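PDB 4FZW: 2,3-dehydroadipyl-CoA hydratase from Escherichia coli, which catalyses the reversible hydration of 2,3-dehydroadipyl-CoA to 3-hydroxyadipyl-CoA in the phenylacetate degradation pathway. Local coordinates for residues L16-N21 and N39-A44; V119-E124 and L191-K196; R146-R149 and L155-K158; S201-Q206 and A235-R240. One frame throughout, in Å; residues are numbered along the deposited sequence.

All four contacts are buried. Interactions 1 and 2 each set a helix against the same six-stranded sheet of the crotonase-type core, through strands 15-20 and 119-123, with centres about 11 Å from the chain centre. They meet where L17 CD1 comes 4.2 Å from L191 CD2. Interaction 3, nested between the segments of interaction 2, folds helix 146-162 onto itself about 17 Å out, and interaction 4 lies about 22 Å out among the C-terminal helices. Interaction 1 stays within its chain; the other three adjoin further subunits. Across the first three, carbon meets carbon; the fourth sets S201 OG and D239 OD2 against carbon, its helix cap being internal to 201-206.

Interaction 1. Residues L16-N21 and N39-A44; sequences LLLTLN and NELEAA
The strand and helix of a beta-alpha-beta unit, strand 15-20, helix 31-46 and parallel strand 52-56, meet here where L16 and L18 face A44, E40 and L41. The short axes of strand 16-20 and helix 39-44 approach to 10.5 Å and run at 177°, almost exactly antiparallel, as expected when a crossover helix returns the chain to begin the next parallel strand of the crotonase-type core. The closest backbone pairs confirm this order: L16 lies by A44 and L18 by E40, so advance along the strand matches retreat along the helix.

L18 makes the broader set of contacts. Its CG stands anti to the carbonyl carbon (chi1 -56°), and the two methyls at the end of the chain divide the work. CD1 reaches L41 CD2 at 3.8 Å and E40 CB at 4.0 Å, while CD2 lies 4.1 Å from E40 CG. E40 therefore touches L18 through its hydrocarbon stem, CB and CG; the chain bends at chi2 (-61°), and OE2 makes a weak hydrogen bond with Q36 NE2. L41 slants across L18 and also packs on C53 of the next strand, so its side chain bridges helix and sheet at two neighbouring strands.

One turn along the helix from E40, A44 offers its methyl to the first residue of the strand segment: L16 CD2 comes to 3.7 Å from A44 CB.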
loop_
_atom_site.group_PDB
_atom_site.type_symbol
_atom_site.label_atom_id
_atom_site.label_comp_id
_atom_site.label_asym_id
_atom_site.label_seq_id
_atom_site.Cartn_x
_atom_site.Cartn_y
_atom_site.Cartn_z
ATOM N N LEU B 16 12.640 -10.588 30.806
ATOM C CA LEU B 16 12.344 -9.462 31.676
ATOM C C LEU B 16 10.839 -9.420 31.968
ATOM O O LEU B 16 10.012 -9.668 31.089
ATOM C CB LEU B 16 12.821 -8.158 31.024
ATOM C CG LEU B 16 12.577 -6.852 31.783
ATOM C CD1 LEU B 16 13.460 -6.762 33.025
ATOM C CD2 LEU B 16 12.813 -5.653 30.842
ATOM N N LEU B 17 10.492 -9.135 33.219
ATOM C CA LEU B 17 9.093 -9.058 33.626
ATOM C C LEU B 17 8.707 -7.680 34.157
ATOM O O LEU B 17 9.326 -7.145 35.086
ATOM C CB LEU B 17 8.765 -10.120 34.671
ATOM C CG LEU B 17 7.294 -10.229 35.119
ATOM C CD1 LEU B 17 6.346 -10.504 33.934
ATOM C CD2 LEU B 17 7.116 -11.305 36.196
ATOM N N LEU B 18 7.668 -7.119 33.555
ATOM C CA LEU B 18 7.156 -5.824 33.944
ATOM C C LEU B 18 5.729 -5.996 34.436
ATOM O O LEU B 18 4.834 -6.374 33.665
ATOM C CB LEU B 18 7.224 -4.840 32.771
ATOM C CG LEU B 18 8.628 -4.675 32.170
ATOM C CD1 LEU B 18 8.612 -3.789 30.936
ATOM C CD2 LEU B 18 9.624 -4.138 33.216
ATOM N N THR B 19 5.538 -5.745 35.731
ATOM C CA THR B 19 4.239 -5.879 36.361
ATOM C C THR B 19 3.592 -4.528 36.627
ATOM O O THR B 19 4.092 -3.751 37.430
ATOM C CB THR B 19 4.345 -6.612 37.714
ATOM O OG1 THR B 19 5.055 -7.839 37.542
ATOM C CG2 THR B 19 2.945 -6.891 38.283
ATOM N N LEU B 20 2.475 -4.251 35.961
ATOM C CA LEU B 20 1.696 -3.068 36.282
ATOM C C LEU B 20 1.197 -3.200 37.705
ATOM O O LEU B 20 0.674 -4.233 38.089
ATOM C CB LEU B 20 0.553 -2.863 35.291
ATOM C CG LEU B 20 1.065 -2.463 33.899
ATOM C CD1 LEU B 20 1.013 -3.639 32.952
ATOM C CD2 LEU B 20 0.247 -1.337 33.341
ATOM N N ASN B 21 1.356 -2.140 38.481
ATOM C CA ASN B 21 1.095 -2.184 39.905
ATOM C C ASN B 21 0.488 -0.888 40.451
ATOM O O ASN B 21 1.123 -0.169 41.226
ATOM C CB ASN B 21 2.390 -2.515 40.640
ATOM C CG ASN B 21 2.179 -2.721 42.119
ATOM O OD1 ASN B 21 1.520 -3.671 42.538
ATOM N ND2 ASN B 21 2.754 -1.840 42.920
ATOM N N ASN B 39 10.637 3.498 29.127
ATOM C CA ASN B 39 12.058 3.561 29.464
ATOM C C ASN B 39 12.608 2.180 29.740
ATOM O O ASN B 39 13.735 1.875 29.354
ATOM C CB ASN B 39 12.355 4.533 30.623
ATOM C CG ASN B 39 12.071 5.979 30.255
ATOM O OD1 ASN B 39 12.179 6.363 29.095
ATOM N ND2 ASN B 39 11.692 6.781 31.240
ATOM N N GLU B 40 11.792 1.353 30.394
ATOM C CA GLU B 40 12.149 -0.029 30.696
ATOM C C GLU B 40 12.435 -0.826 29.412
ATOM O O GLU B 40 13.497 -1.447 29.272
ATOM C CB GLU B 40 11.029 -0.709 31.500
ATOM C CG GLU B 40 10.795 -0.185 32.923
ATOM C CD GLU B 40 12.003 -0.346 33.821
ATOM O OE1 GLU B 40 12.949 -1.094 33.469
ATOM O OE2 GLU B 40 12.001 0.295 34.889
ATOM N N LEU B 41 11.487 -0.806 28.476
ATOM C CA LEU B 41 11.651 -1.524 27.212
ATOM C C LEU B 41 12.772 -0.975 26.340
ATOM O O LEU B 41 13.483 -1.740 25.687
ATOM C CB LEU B 41 10.352 -1.502 26.414
ATOM C CG LEU B 41 9.158 -2.210 27.022
ATOM C CD1 LEU B 41 7.951 -1.986 26.132
ATOM C CD2 LEU B 41 9.460 -3.710 27.231
ATOM N N GLU B 42 12.923 0.346 26.298
ATOM C CA GLU B 42 14.053 0.911 25.569
ATOM C C GLU B 42 15.365 0.436 26.202
ATOM O O GLU B 42 16.228 -0.103 25.504
ATOM C CB GLU B 42 13.930 2.432 25.393
ATOM C CG GLU B 42 12.840 2.774 24.339
ATOM C CD GLU B 42 12.631 4.253 24.074
ATOM O OE1 GLU B 42 13.168 5.103 24.820
ATOM O OE2 GLU B 42 11.899 4.559 23.111
ATOM N N ALA B 43 15.487 0.545 27.522
ATOM C CA ALA B 43 16.683 0.030 28.199
ATOM C C ALA B 43 16.923 -1.449 27.898
ATOM O O ALA B 43 18.050 -1.852 27.634
ATOM C CB ALA B 43 16.625 0.282 29.696
ATOM N N ALA B 44 15.857 -2.246 27.921
ATOM C CA ALA B 44 15.915 -3.667 27.547
ATOM C C ALA B 44 16.283 -3.920 26.077
ATOM O O ALA B 44 16.900 -4.932 25.740
ATOM C CB ALA B 44 14.586 -4.338 27.870
#

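Interaction 2. Residues V119-E124 and L191-K196; sequences VVVAGE and LQLASK
L191 O receives two donors from one residue of its helix: S195 N at 3.0 Å in the regular i to i+4 bond, and S195 OG at 2.9 Å. The two come from opposite faces of the carbonyl plane. The hydroxyl lies tilted 25° from that plane, with a C=O...OG angle of 152°, so the serine hydroxyl is spent on its own helix.

The contact with the strand falls to L193, whose CG stands opposite the backbone N (chi1 -176°). Its CD2 is the meeting point, 3.7 Å from V121 CG1 and 4.2 Å from V119 CG1; the side chains of V121 and L193 run past each other in opposite directions. V119 and V121 point the same way from the strand because they are two residues apart. Helix 186-197 lies against one face of the six-stranded core sheet of this crotonase-family fold: L193 and A194 pack on I99 of strand 98-102, L191 and A194 on V54 of strand 52-56, and A194 and S195 on V15 of strand 15-20. A second subunit reaches the same region: its K158 packs on L193, and its S154 OG is hydrogen-bonded to V120 N.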
loop_
_atom_site.group_PDB
_atom_site.type_symbol
_atom_site.label_atom_id
_atom_site.label_comp_id
_atom_site.label_asym_id
_atom_site.label_seq_id
_atom_site.Cartn_x
_atom_site.Cartn_y
_atom_site.Cartn_z
ATOM N N VAL B 119 2.327 -11.394 21.311
ATOM C CA VAL B 119 1.570 -12.568 21.702
ATOM C C VAL B 119 0.781 -12.284 22.965
ATOM O O VAL B 119 1.270 -11.638 23.894
ATOM C CB VAL B 119 2.508 -13.764 21.984
ATOM C CG1 VAL B 119 1.687 -15.026 22.226
ATOM C CG2 VAL B 119 3.533 -13.946 20.835
ATOM N N VAL B 120 -0.446 -12.781 23.015
ATOM C CA VAL B 120 -1.211 -12.697 24.255
ATOM C C VAL B 120 -1.578 -14.062 24.792
ATOM O O VAL B 120 -2.201 -14.867 24.085
ATOM C CB VAL B 120 -2.493 -11.874 24.113
ATOM C CG1 VAL B 120 -3.088 -11.591 25.509
ATOM C CG2 VAL B 120 -2.216 -10.558 23.361
ATOM N N VAL B 121 -1.158 -14.326 26.033
ATOM C CA VAL B 121 -1.639 -15.463 26.828
ATOM C C VAL B 121 -2.558 -14.923 27.914
ATOM O O VAL B 121 -2.190 -13.979 28.628
ATOM C CB VAL B 121 -0.485 -16.213 27.501
ATOM C CG1 VAL B 121 0.529 -16.621 26.472
ATOM C CG2 VAL B 121 0.175 -15.342 28.560
ATOM N N ALA B 122 -3.752 -15.507 28.034
ATOM C CA ALA B 122 -4.799 -14.956 28.901
ATOM C C ALA B 122 -5.203 -15.905 30.027
ATOM O O ALA B 122 -4.976 -17.116 29.952
ATOM C CB ALA B 122 -6.014 -14.588 28.078
ATOM N N GLY B 123 -5.830 -15.342 31.057
ATOM C CA GLY B 123 -6.360 -16.108 32.161
ATOM C C GLY B 123 -7.801 -16.469 31.816
ATOM O O GLY B 123 -8.445 -15.761 31.019
ATOM N N GLU B 124 -8.322 -17.548 32.410
ATOM C CA GLU B 124 -9.681 -17.989 32.091
ATOM C C GLU B 124 -10.699 -16.874 32.318
ATOM O O GLU B 124 -11.690 -16.768 31.595
ATOM C CB GLU B 124 -10.077 -19.225 32.895
ATOM C CG GLU B 124 -11.407 -19.787 32.452
ATOM C CD GLU B 124 -11.590 -21.219 32.855
ATOM O OE1 GLU B 124 -10.736 -21.731 33.611
ATOM O OE2 GLU B 124 -12.588 -21.832 32.412
ATOM N N LEU B 191 5.575 -16.849 31.336
ATOM C CA LEU B 191 7.021 -16.905 31.604
ATOM C C LEU B 191 7.695 -18.137 31.025
ATOM O O LEU B 191 8.848 -18.068 30.625
ATOM C CB LEU B 191 7.337 -16.787 33.104
ATOM C CG LEU B 191 7.016 -15.428 33.743
ATOM C CD1 LEU B 191 7.086 -15.514 35.254
ATOM C CD2 LEU B 191 7.974 -14.336 33.197
ATOM N N GLN B 192 6.986 -19.263 30.959
ATOM C CA GLN B 192 7.577 -20.472 30.361
ATOM C C GLN B 192 7.682 -20.325 28.838
ATOM O O GLN B 192 8.654 -20.781 28.217
ATOM C CB GLN B 192 6.809 -21.741 30.742
ATOM N N LEU B 193 6.680 -19.656 28.263
ATOM C CA LEU B 193 6.656 -19.308 26.849
ATOM C C LEU B 193 7.799 -18.371 26.447
ATOM O O LEU B 193 8.403 -18.533 25.383
ATOM C CB LEU B 193 5.332 -18.636 26.517
ATOM C CG LEU B 193 5.105 -18.291 25.053
ATOM C CD1 LEU B 193 4.980 -19.555 24.224
ATOM C CD2 LEU B 193 3.848 -17.445 24.934
ATOM N N ALA B 194 8.102 -17.390 27.293
ATOM C CA ALA B 194 9.193 -16.454 26.995
ATOM C C ALA B 194 10.514 -17.165 27.174
ATOM O O ALA B 194 11.458 -16.879 26.477
ATOM C CB ALA B 194 9.134 -15.238 27.893
ATOM N N SER B 195 10.571 -18.103 28.119
ATOM C CA SER B 195 11.806 -18.830 28.390
ATOM C C SER B 195 12.160 -19.718 27.224
ATOM O O SER B 195 13.331 -19.865 26.881
ATOM C CB SER B 195 11.687 -19.642 29.675
ATOM O OG SER B 195 11.661 -18.751 30.768
ATOM N N LYS B 196 11.133 -20.310 26.626
ATOM C CA LYS B 196 11.290 -21.097 25.421
ATOM C C LYS B 196 11.742 -20.212 24.247
ATOM O O LYS B 196 12.626 -20.584 23.475
ATOM C CB LYS B 196 9.971 -21.801 25.097
ATOM C CG LYS B 196 9.897 -22.303 23.672
ATOM C CD LYS B 196 9.480 -23.755 23.620
ATOM C CE LYS B 196 8.060 -23.922 24.087
ATOM N NZ LYS B 196 7.632 -25.344 23.976
#

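Interaction 3. Residues R146-R149 and L155-K158; sequences RLIR and LASK
I148 and A156 bring their CA atoms to 5.0 Å although they are eight positions apart in sequence, far nearer than a straight alpha-helix would hold them. Helix 146-162 must therefore turn sharply between the two segments, so that 155-158 comes back beside 146-149; the contact lies on the inside of this bend within the crotonase-family fold.

The methyl of A156 is the piece that enters the angle. Its CB stands 3.5 Å from I148 CA and 3.6 Å from I148 CB, so it meets the root of the isoleucine and its backbone rather than the end of the chain. I148 CG1 follows at 4.1 Å from the same methyl. L147 adds a second wall: its CG, turned opposite the backbone N (chi1 -174°), is 4.1 Å from A156 CB. L147 also packs on M159, farther along the same helix, and on L115 of helix 109-116, which joins the bend to the body of the chain.

The polar groups lead elsewhere. S157 OG is hydrogen-bonded to K153 O one turn back, and K158 NZ forms a salt bridge with D179 OD2 of another subunit. That subunit also packs on I148, through its S215, so the bend lies at an interface of the assembly.

Across the two segments no hydrogen bond forms. Their approach depends on dispersion and on the removal of apolar surface from water, with a small methyl allowing the backbones to come close.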
loop_
_atom_site.group_PDB
_atom_site.type_symbol
_atom_site.label_atom_id
_atom_site.label_comp_id
_atom_site.label_asym_id
_atom_site.label_seq_id
_atom_site.Cartn_x
_atom_site.Cartn_y
_atom_site.Cartn_z
ATOM N N ARG B 146 -5.448 -2.513 15.284
ATOM C CA ARG B 146 -4.839 -3.792 15.561
ATOM C C ARG B 146 -5.878 -4.896 15.786
ATOM O O ARG B 146 -5.646 -6.047 15.421
ATOM C CB ARG B 146 -3.867 -3.660 16.715
ATOM C CG ARG B 146 -2.517 -3.245 16.243
ATOM C CD ARG B 146 -1.526 -3.166 17.360
ATOM N NE ARG B 146 -1.596 -1.862 17.992
ATOM C CZ ARG B 146 -0.593 -0.994 18.019
ATOM N NH1 ARG B 146 0.565 -1.302 17.464
ATOM N NH2 ARG B 146 -0.745 0.174 18.616
ATOM N N LEU B 147 -7.029 -4.528 16.334
ATOM C CA LEU B 147 -8.063 -5.500 16.638
ATOM C C LEU B 147 -8.665 -6.117 15.368
ATOM O O LEU B 147 -8.795 -7.353 15.253
ATOM C CB LEU B 147 -9.150 -4.877 17.533
ATOM C CG LEU B 147 -10.235 -5.832 18.058
ATOM C CD1 LEU B 147 -9.627 -7.093 18.685
ATOM C CD2 LEU B 147 -11.137 -5.129 19.046
ATOM N N ILE B 148 -9.008 -5.263 14.406
ATOM C CA ILE B 148 -9.648 -5.744 13.185
ATOM C C ILE B 148 -8.685 -6.634 12.398
ATOM O O ILE B 148 -9.091 -7.591 11.749
ATOM C CB ILE B 148 -10.190 -4.570 12.334
ATOM C CG1 ILE B 148 -10.929 -5.071 11.097
ATOM C CG2 ILE B 148 -9.081 -3.617 11.975
ATOM C CD1 ILE B 148 -11.886 -4.034 10.521
ATOM N N ARG B 149 -7.396 -6.327 12.493
ATOM C CA ARG B 149 -6.375 -7.100 11.799
ATOM C C ARG B 149 -6.270 -8.536 12.314
ATOM O O ARG B 149 -5.778 -9.416 11.611
ATOM C CB ARG B 149 -5.008 -6.366 11.824
ATOM C CG ARG B 149 -4.915 -5.285 10.753
ATOM C CD ARG B 149 -3.580 -4.533 10.777
ATOM N NE ARG B 149 -3.444 -3.623 9.638
ATOM C CZ ARG B 149 -3.995 -2.411 9.567
ATOM N NH1 ARG B 149 -4.723 -1.941 10.574
ATOM N NH2 ARG B 149 -3.821 -1.662 8.486
ATOM N N LEU B 155 -16.454 -8.685 14.508
ATOM C CA LEU B 155 -16.178 -8.620 15.941
ATOM C C LEU B 155 -15.532 -7.296 16.364
ATOM O O LEU B 155 -15.981 -6.679 17.308
ATOM C CB LEU B 155 -15.322 -9.804 16.392
ATOM C CG LEU B 155 -15.173 -9.854 17.920
ATOM C CD1 LEU B 155 -16.550 -9.867 18.609
ATOM C CD2 LEU B 155 -14.321 -11.058 18.368
ATOM N N ALA B 156 -14.476 -6.893 15.666
ATOM C CA ALA B 156 -13.848 -5.574 15.837
ATOM C C ALA B 156 -14.813 -4.400 15.792
ATOM O O ALA B 156 -14.769 -3.540 16.665
ATOM C CB ALA B 156 -12.715 -5.361 14.802
ATOM N N SER B 157 -15.675 -4.336 14.784
ATOM C CA SER B 157 -16.564 -3.174 14.688
ATOM C C SER B 157 -17.569 -3.175 15.844
ATOM O O SER B 157 -17.891 -2.143 16.431
ATOM C CB SER B 157 -17.280 -3.134 13.345
ATOM O OG SER B 157 -16.353 -3.106 12.276
ATOM N N LYS B 158 -18.045 -4.370 16.170
ATOM C CA LYS B 158 -18.954 -4.568 17.279
ATOM C C LYS B 158 -18.359 -3.970 18.545
ATOM O O LYS B 158 -18.910 -3.026 19.113
ATOM C CB LYS B 158 -19.266 -6.059 17.436
ATOM C CG LYS B 158 -20.360 -6.382 18.449
ATOM C CD LYS B 158 -20.499 -7.903 18.610
ATOM C CE LYS B 158 -21.174 -8.284 19.896
ATOM N NZ LYS B 158 -21.208 -9.772 20.019
#

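Interaction 4. Residues S201-Q206 and A235-R240; sequences SPLALQ and AATEDR
S201 and D239 are the nearest pair of the two backbones, with CA atoms 6.4 Å apart, where the beginning of helix 202-214 meets the chain entering helix 239-248 in the C-terminal helical part of this crotonase-family chain. S201 is the N-cap of the first helix: its OG accepts from A204 N at 3.2 Å, with an N-H...O angle of 165°. The torsion chi1 of 154° swings OG opposite the backbone N, beside the carbonyl carbon, which places it to accept from A204 N.

The same hydroxyl borders the other segment, 3.8 Å from D239 CB. D239 OD2 lies 4.0 Å from P202 CD, and the proline and aspartate side chains cross at about a right angle. The carboxylate has its hydrogen bonds elsewhere: OD2 accepts from G257 N and R258 N, and OD1 from K256 N, so D239 gathers the C-terminal end of the chain next to the cap. F255 packs on both S201 and D239.

A second point of contact lies toward other subunits, where L80 and L76 of a neighbouring copy pack on L203 and T237 respectively. T237 OG1 is hydrogen-bonded to L234 O, and its methyl faces L203. L203 and T237 slant across each other, with L203 CD1 3.9 Å from T237 CG2.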
loop_
_atom_site.group_PDB
_atom_site.type_symbol
_atom_site.label_atom_id
_atom_site.label_comp_id
_atom_site.label_asym_id
_atom_site.label_seq_id
_atom_site.Cartn_x
_atom_site.Cartn_y
_atom_site.Cartn_z
ATOM N N SER B 201 18.254 -17.934 19.226
ATOM C CA SER B 201 19.211 -16.873 18.863
ATOM C C SER B 201 18.624 -15.454 18.953
ATOM O O SER B 201 17.662 -15.131 18.264
ATOM C CB SER B 201 19.773 -17.137 17.465
ATOM O OG SER B 201 20.184 -15.929 16.844
ATOM N N PRO B 202 19.220 -14.601 19.801
ATOM C CA PRO B 202 18.707 -13.248 20.038
ATOM C C PRO B 202 18.431 -12.522 18.723
ATOM O O PRO B 202 17.378 -11.871 18.580
ATOM C CB PRO B 202 19.858 -12.560 20.774
ATOM C CG PRO B 202 20.671 -13.660 21.354
ATOM C CD PRO B 202 20.527 -14.831 20.442
ATOM N N LEU B 203 19.375 -12.640 17.783
ATOM C CA LEU B 203 19.303 -11.946 16.492
ATOM C C LEU B 203 18.201 -12.536 15.620
ATOM O O LEU B 203 17.472 -11.796 14.940
ATOM C CB LEU B 203 20.663 -11.949 15.754
ATOM C CG LEU B 203 21.829 -11.151 16.377
ATOM C CD1 LEU B 203 23.133 -11.276 15.591
ATOM C CD2 LEU B 203 21.459 -9.701 16.527
ATOM N N ALA B 204 18.083 -13.865 15.645
ATOM C CA ALA B 204 17.007 -14.561 14.948
ATOM C C ALA B 204 15.656 -14.095 15.480
ATOM O O ALA B 204 14.736 -13.815 14.707
ATOM C CB ALA B 204 17.157 -16.065 15.097
ATOM N N LEU B 205 15.536 -14.005 16.799
ATOM C CA LEU B 205 14.304 -13.487 17.379
ATOM C C LEU B 205 14.035 -12.083 16.825
ATOM O O LEU B 205 12.915 -11.769 16.419
ATOM C CB LEU B 205 14.347 -13.497 18.911
ATOM C CG LEU B 205 14.240 -14.877 19.616
ATOM C CD1 LEU B 205 14.440 -14.786 21.119
ATOM C CD2 LEU B 205 12.929 -15.551 19.319
ATOM N N GLN B 206 15.070 -11.247 16.798
ATOM C CA GLN B 206 14.925 -9.889 16.306
ATOM C C GLN B 206 14.586 -9.849 14.823
ATOM O O GLN B 206 13.677 -9.118 14.415
ATOM C CB GLN B 206 16.168 -9.078 16.635
ATOM C CG GLN B 206 16.289 -8.863 18.137
ATOM C CD GLN B 206 17.654 -8.384 18.602
ATOM O OE1 GLN B 206 18.688 -8.733 18.038
ATOM N NE2 GLN B 206 17.655 -7.596 19.664
ATOM N N ALA B 235 21.860 -15.633 7.695
ATOM C CA ALA B 235 22.827 -16.512 7.051
ATOM C C ALA B 235 24.266 -16.014 7.263
ATOM O O ALA B 235 25.227 -16.782 7.161
ATOM C CB ALA B 235 22.516 -16.657 5.567
ATOM N N ALA B 236 24.402 -14.728 7.581
ATOM C CA ALA B 236 25.708 -14.106 7.782
ATOM C C ALA B 236 26.149 -14.110 9.240
ATOM O O ALA B 236 27.227 -13.606 9.556
ATOM C CB ALA B 236 25.699 -12.677 7.249
ATOM N N THR B 237 25.322 -14.674 10.118
ATOM C CA THR B 237 25.598 -14.649 11.552
ATOM C C THR B 237 26.229 -15.932 12.056
ATOM O O THR B 237 26.021 -17.008 11.502
ATOM C CB THR B 237 24.331 -14.400 12.377
ATOM O OG1 THR B 237 23.353 -15.378 12.027
ATOM C CG2 THR B 237 23.771 -13.008 12.108
ATOM N N GLU B 238 26.979 -15.784 13.143
ATOM C CA GLU B 238 27.742 -16.850 13.775
ATOM C C GLU B 238 26.798 -17.797 14.464
ATOM O O GLU B 238 27.010 -19.012 14.474
ATOM C CB GLU B 238 28.686 -16.267 14.829
ATOM C CG GLU B 238 29.627 -15.228 14.323
ATOM C CD GLU B 238 30.722 -15.821 13.480
ATOM O OE1 GLU B 238 31.067 -17.004 13.700
ATOM O OE2 GLU B 238 31.248 -15.086 12.616
ATOM N N ASP B 239 25.761 -17.212 15.050
ATOM C CA ASP B 239 24.751 -17.955 15.762
ATOM C C ASP B 239 24.003 -18.899 14.837
ATOM O O ASP B 239 23.499 -19.932 15.285
ATOM C CB ASP B 239 23.799 -17.003 16.470
ATOM C CG ASP B 239 24.419 -16.382 17.705
ATOM O OD1 ASP B 239 25.522 -16.833 18.102
ATOM O OD2 ASP B 239 23.804 -15.452 18.278
ATOM N N ARG B 240 23.924 -18.578 13.548
ATOM C CA ARG B 240 23.232 -19.515 12.676
ATOM C C ARG B 240 23.984 -20.830 12.605
ATOM O O ARG B 240 23.403 -21.891 12.398
ATOM C CB ARG B 240 23.037 -18.979 11.279
ATOM C CG ARG B 240 22.381 -20.012 10.385
ATOM C CD ARG B 240 22.183 -19.497 8.989
ATOM N NE ARG B 240 23.444 -19.070 8.415
ATOM C CZ ARG B 240 24.117 -19.764 7.512
ATOM N NH1 ARG B 240 23.627 -20.915 7.081
ATOM N NH2 ARG B 240 25.272 -19.305 7.039
#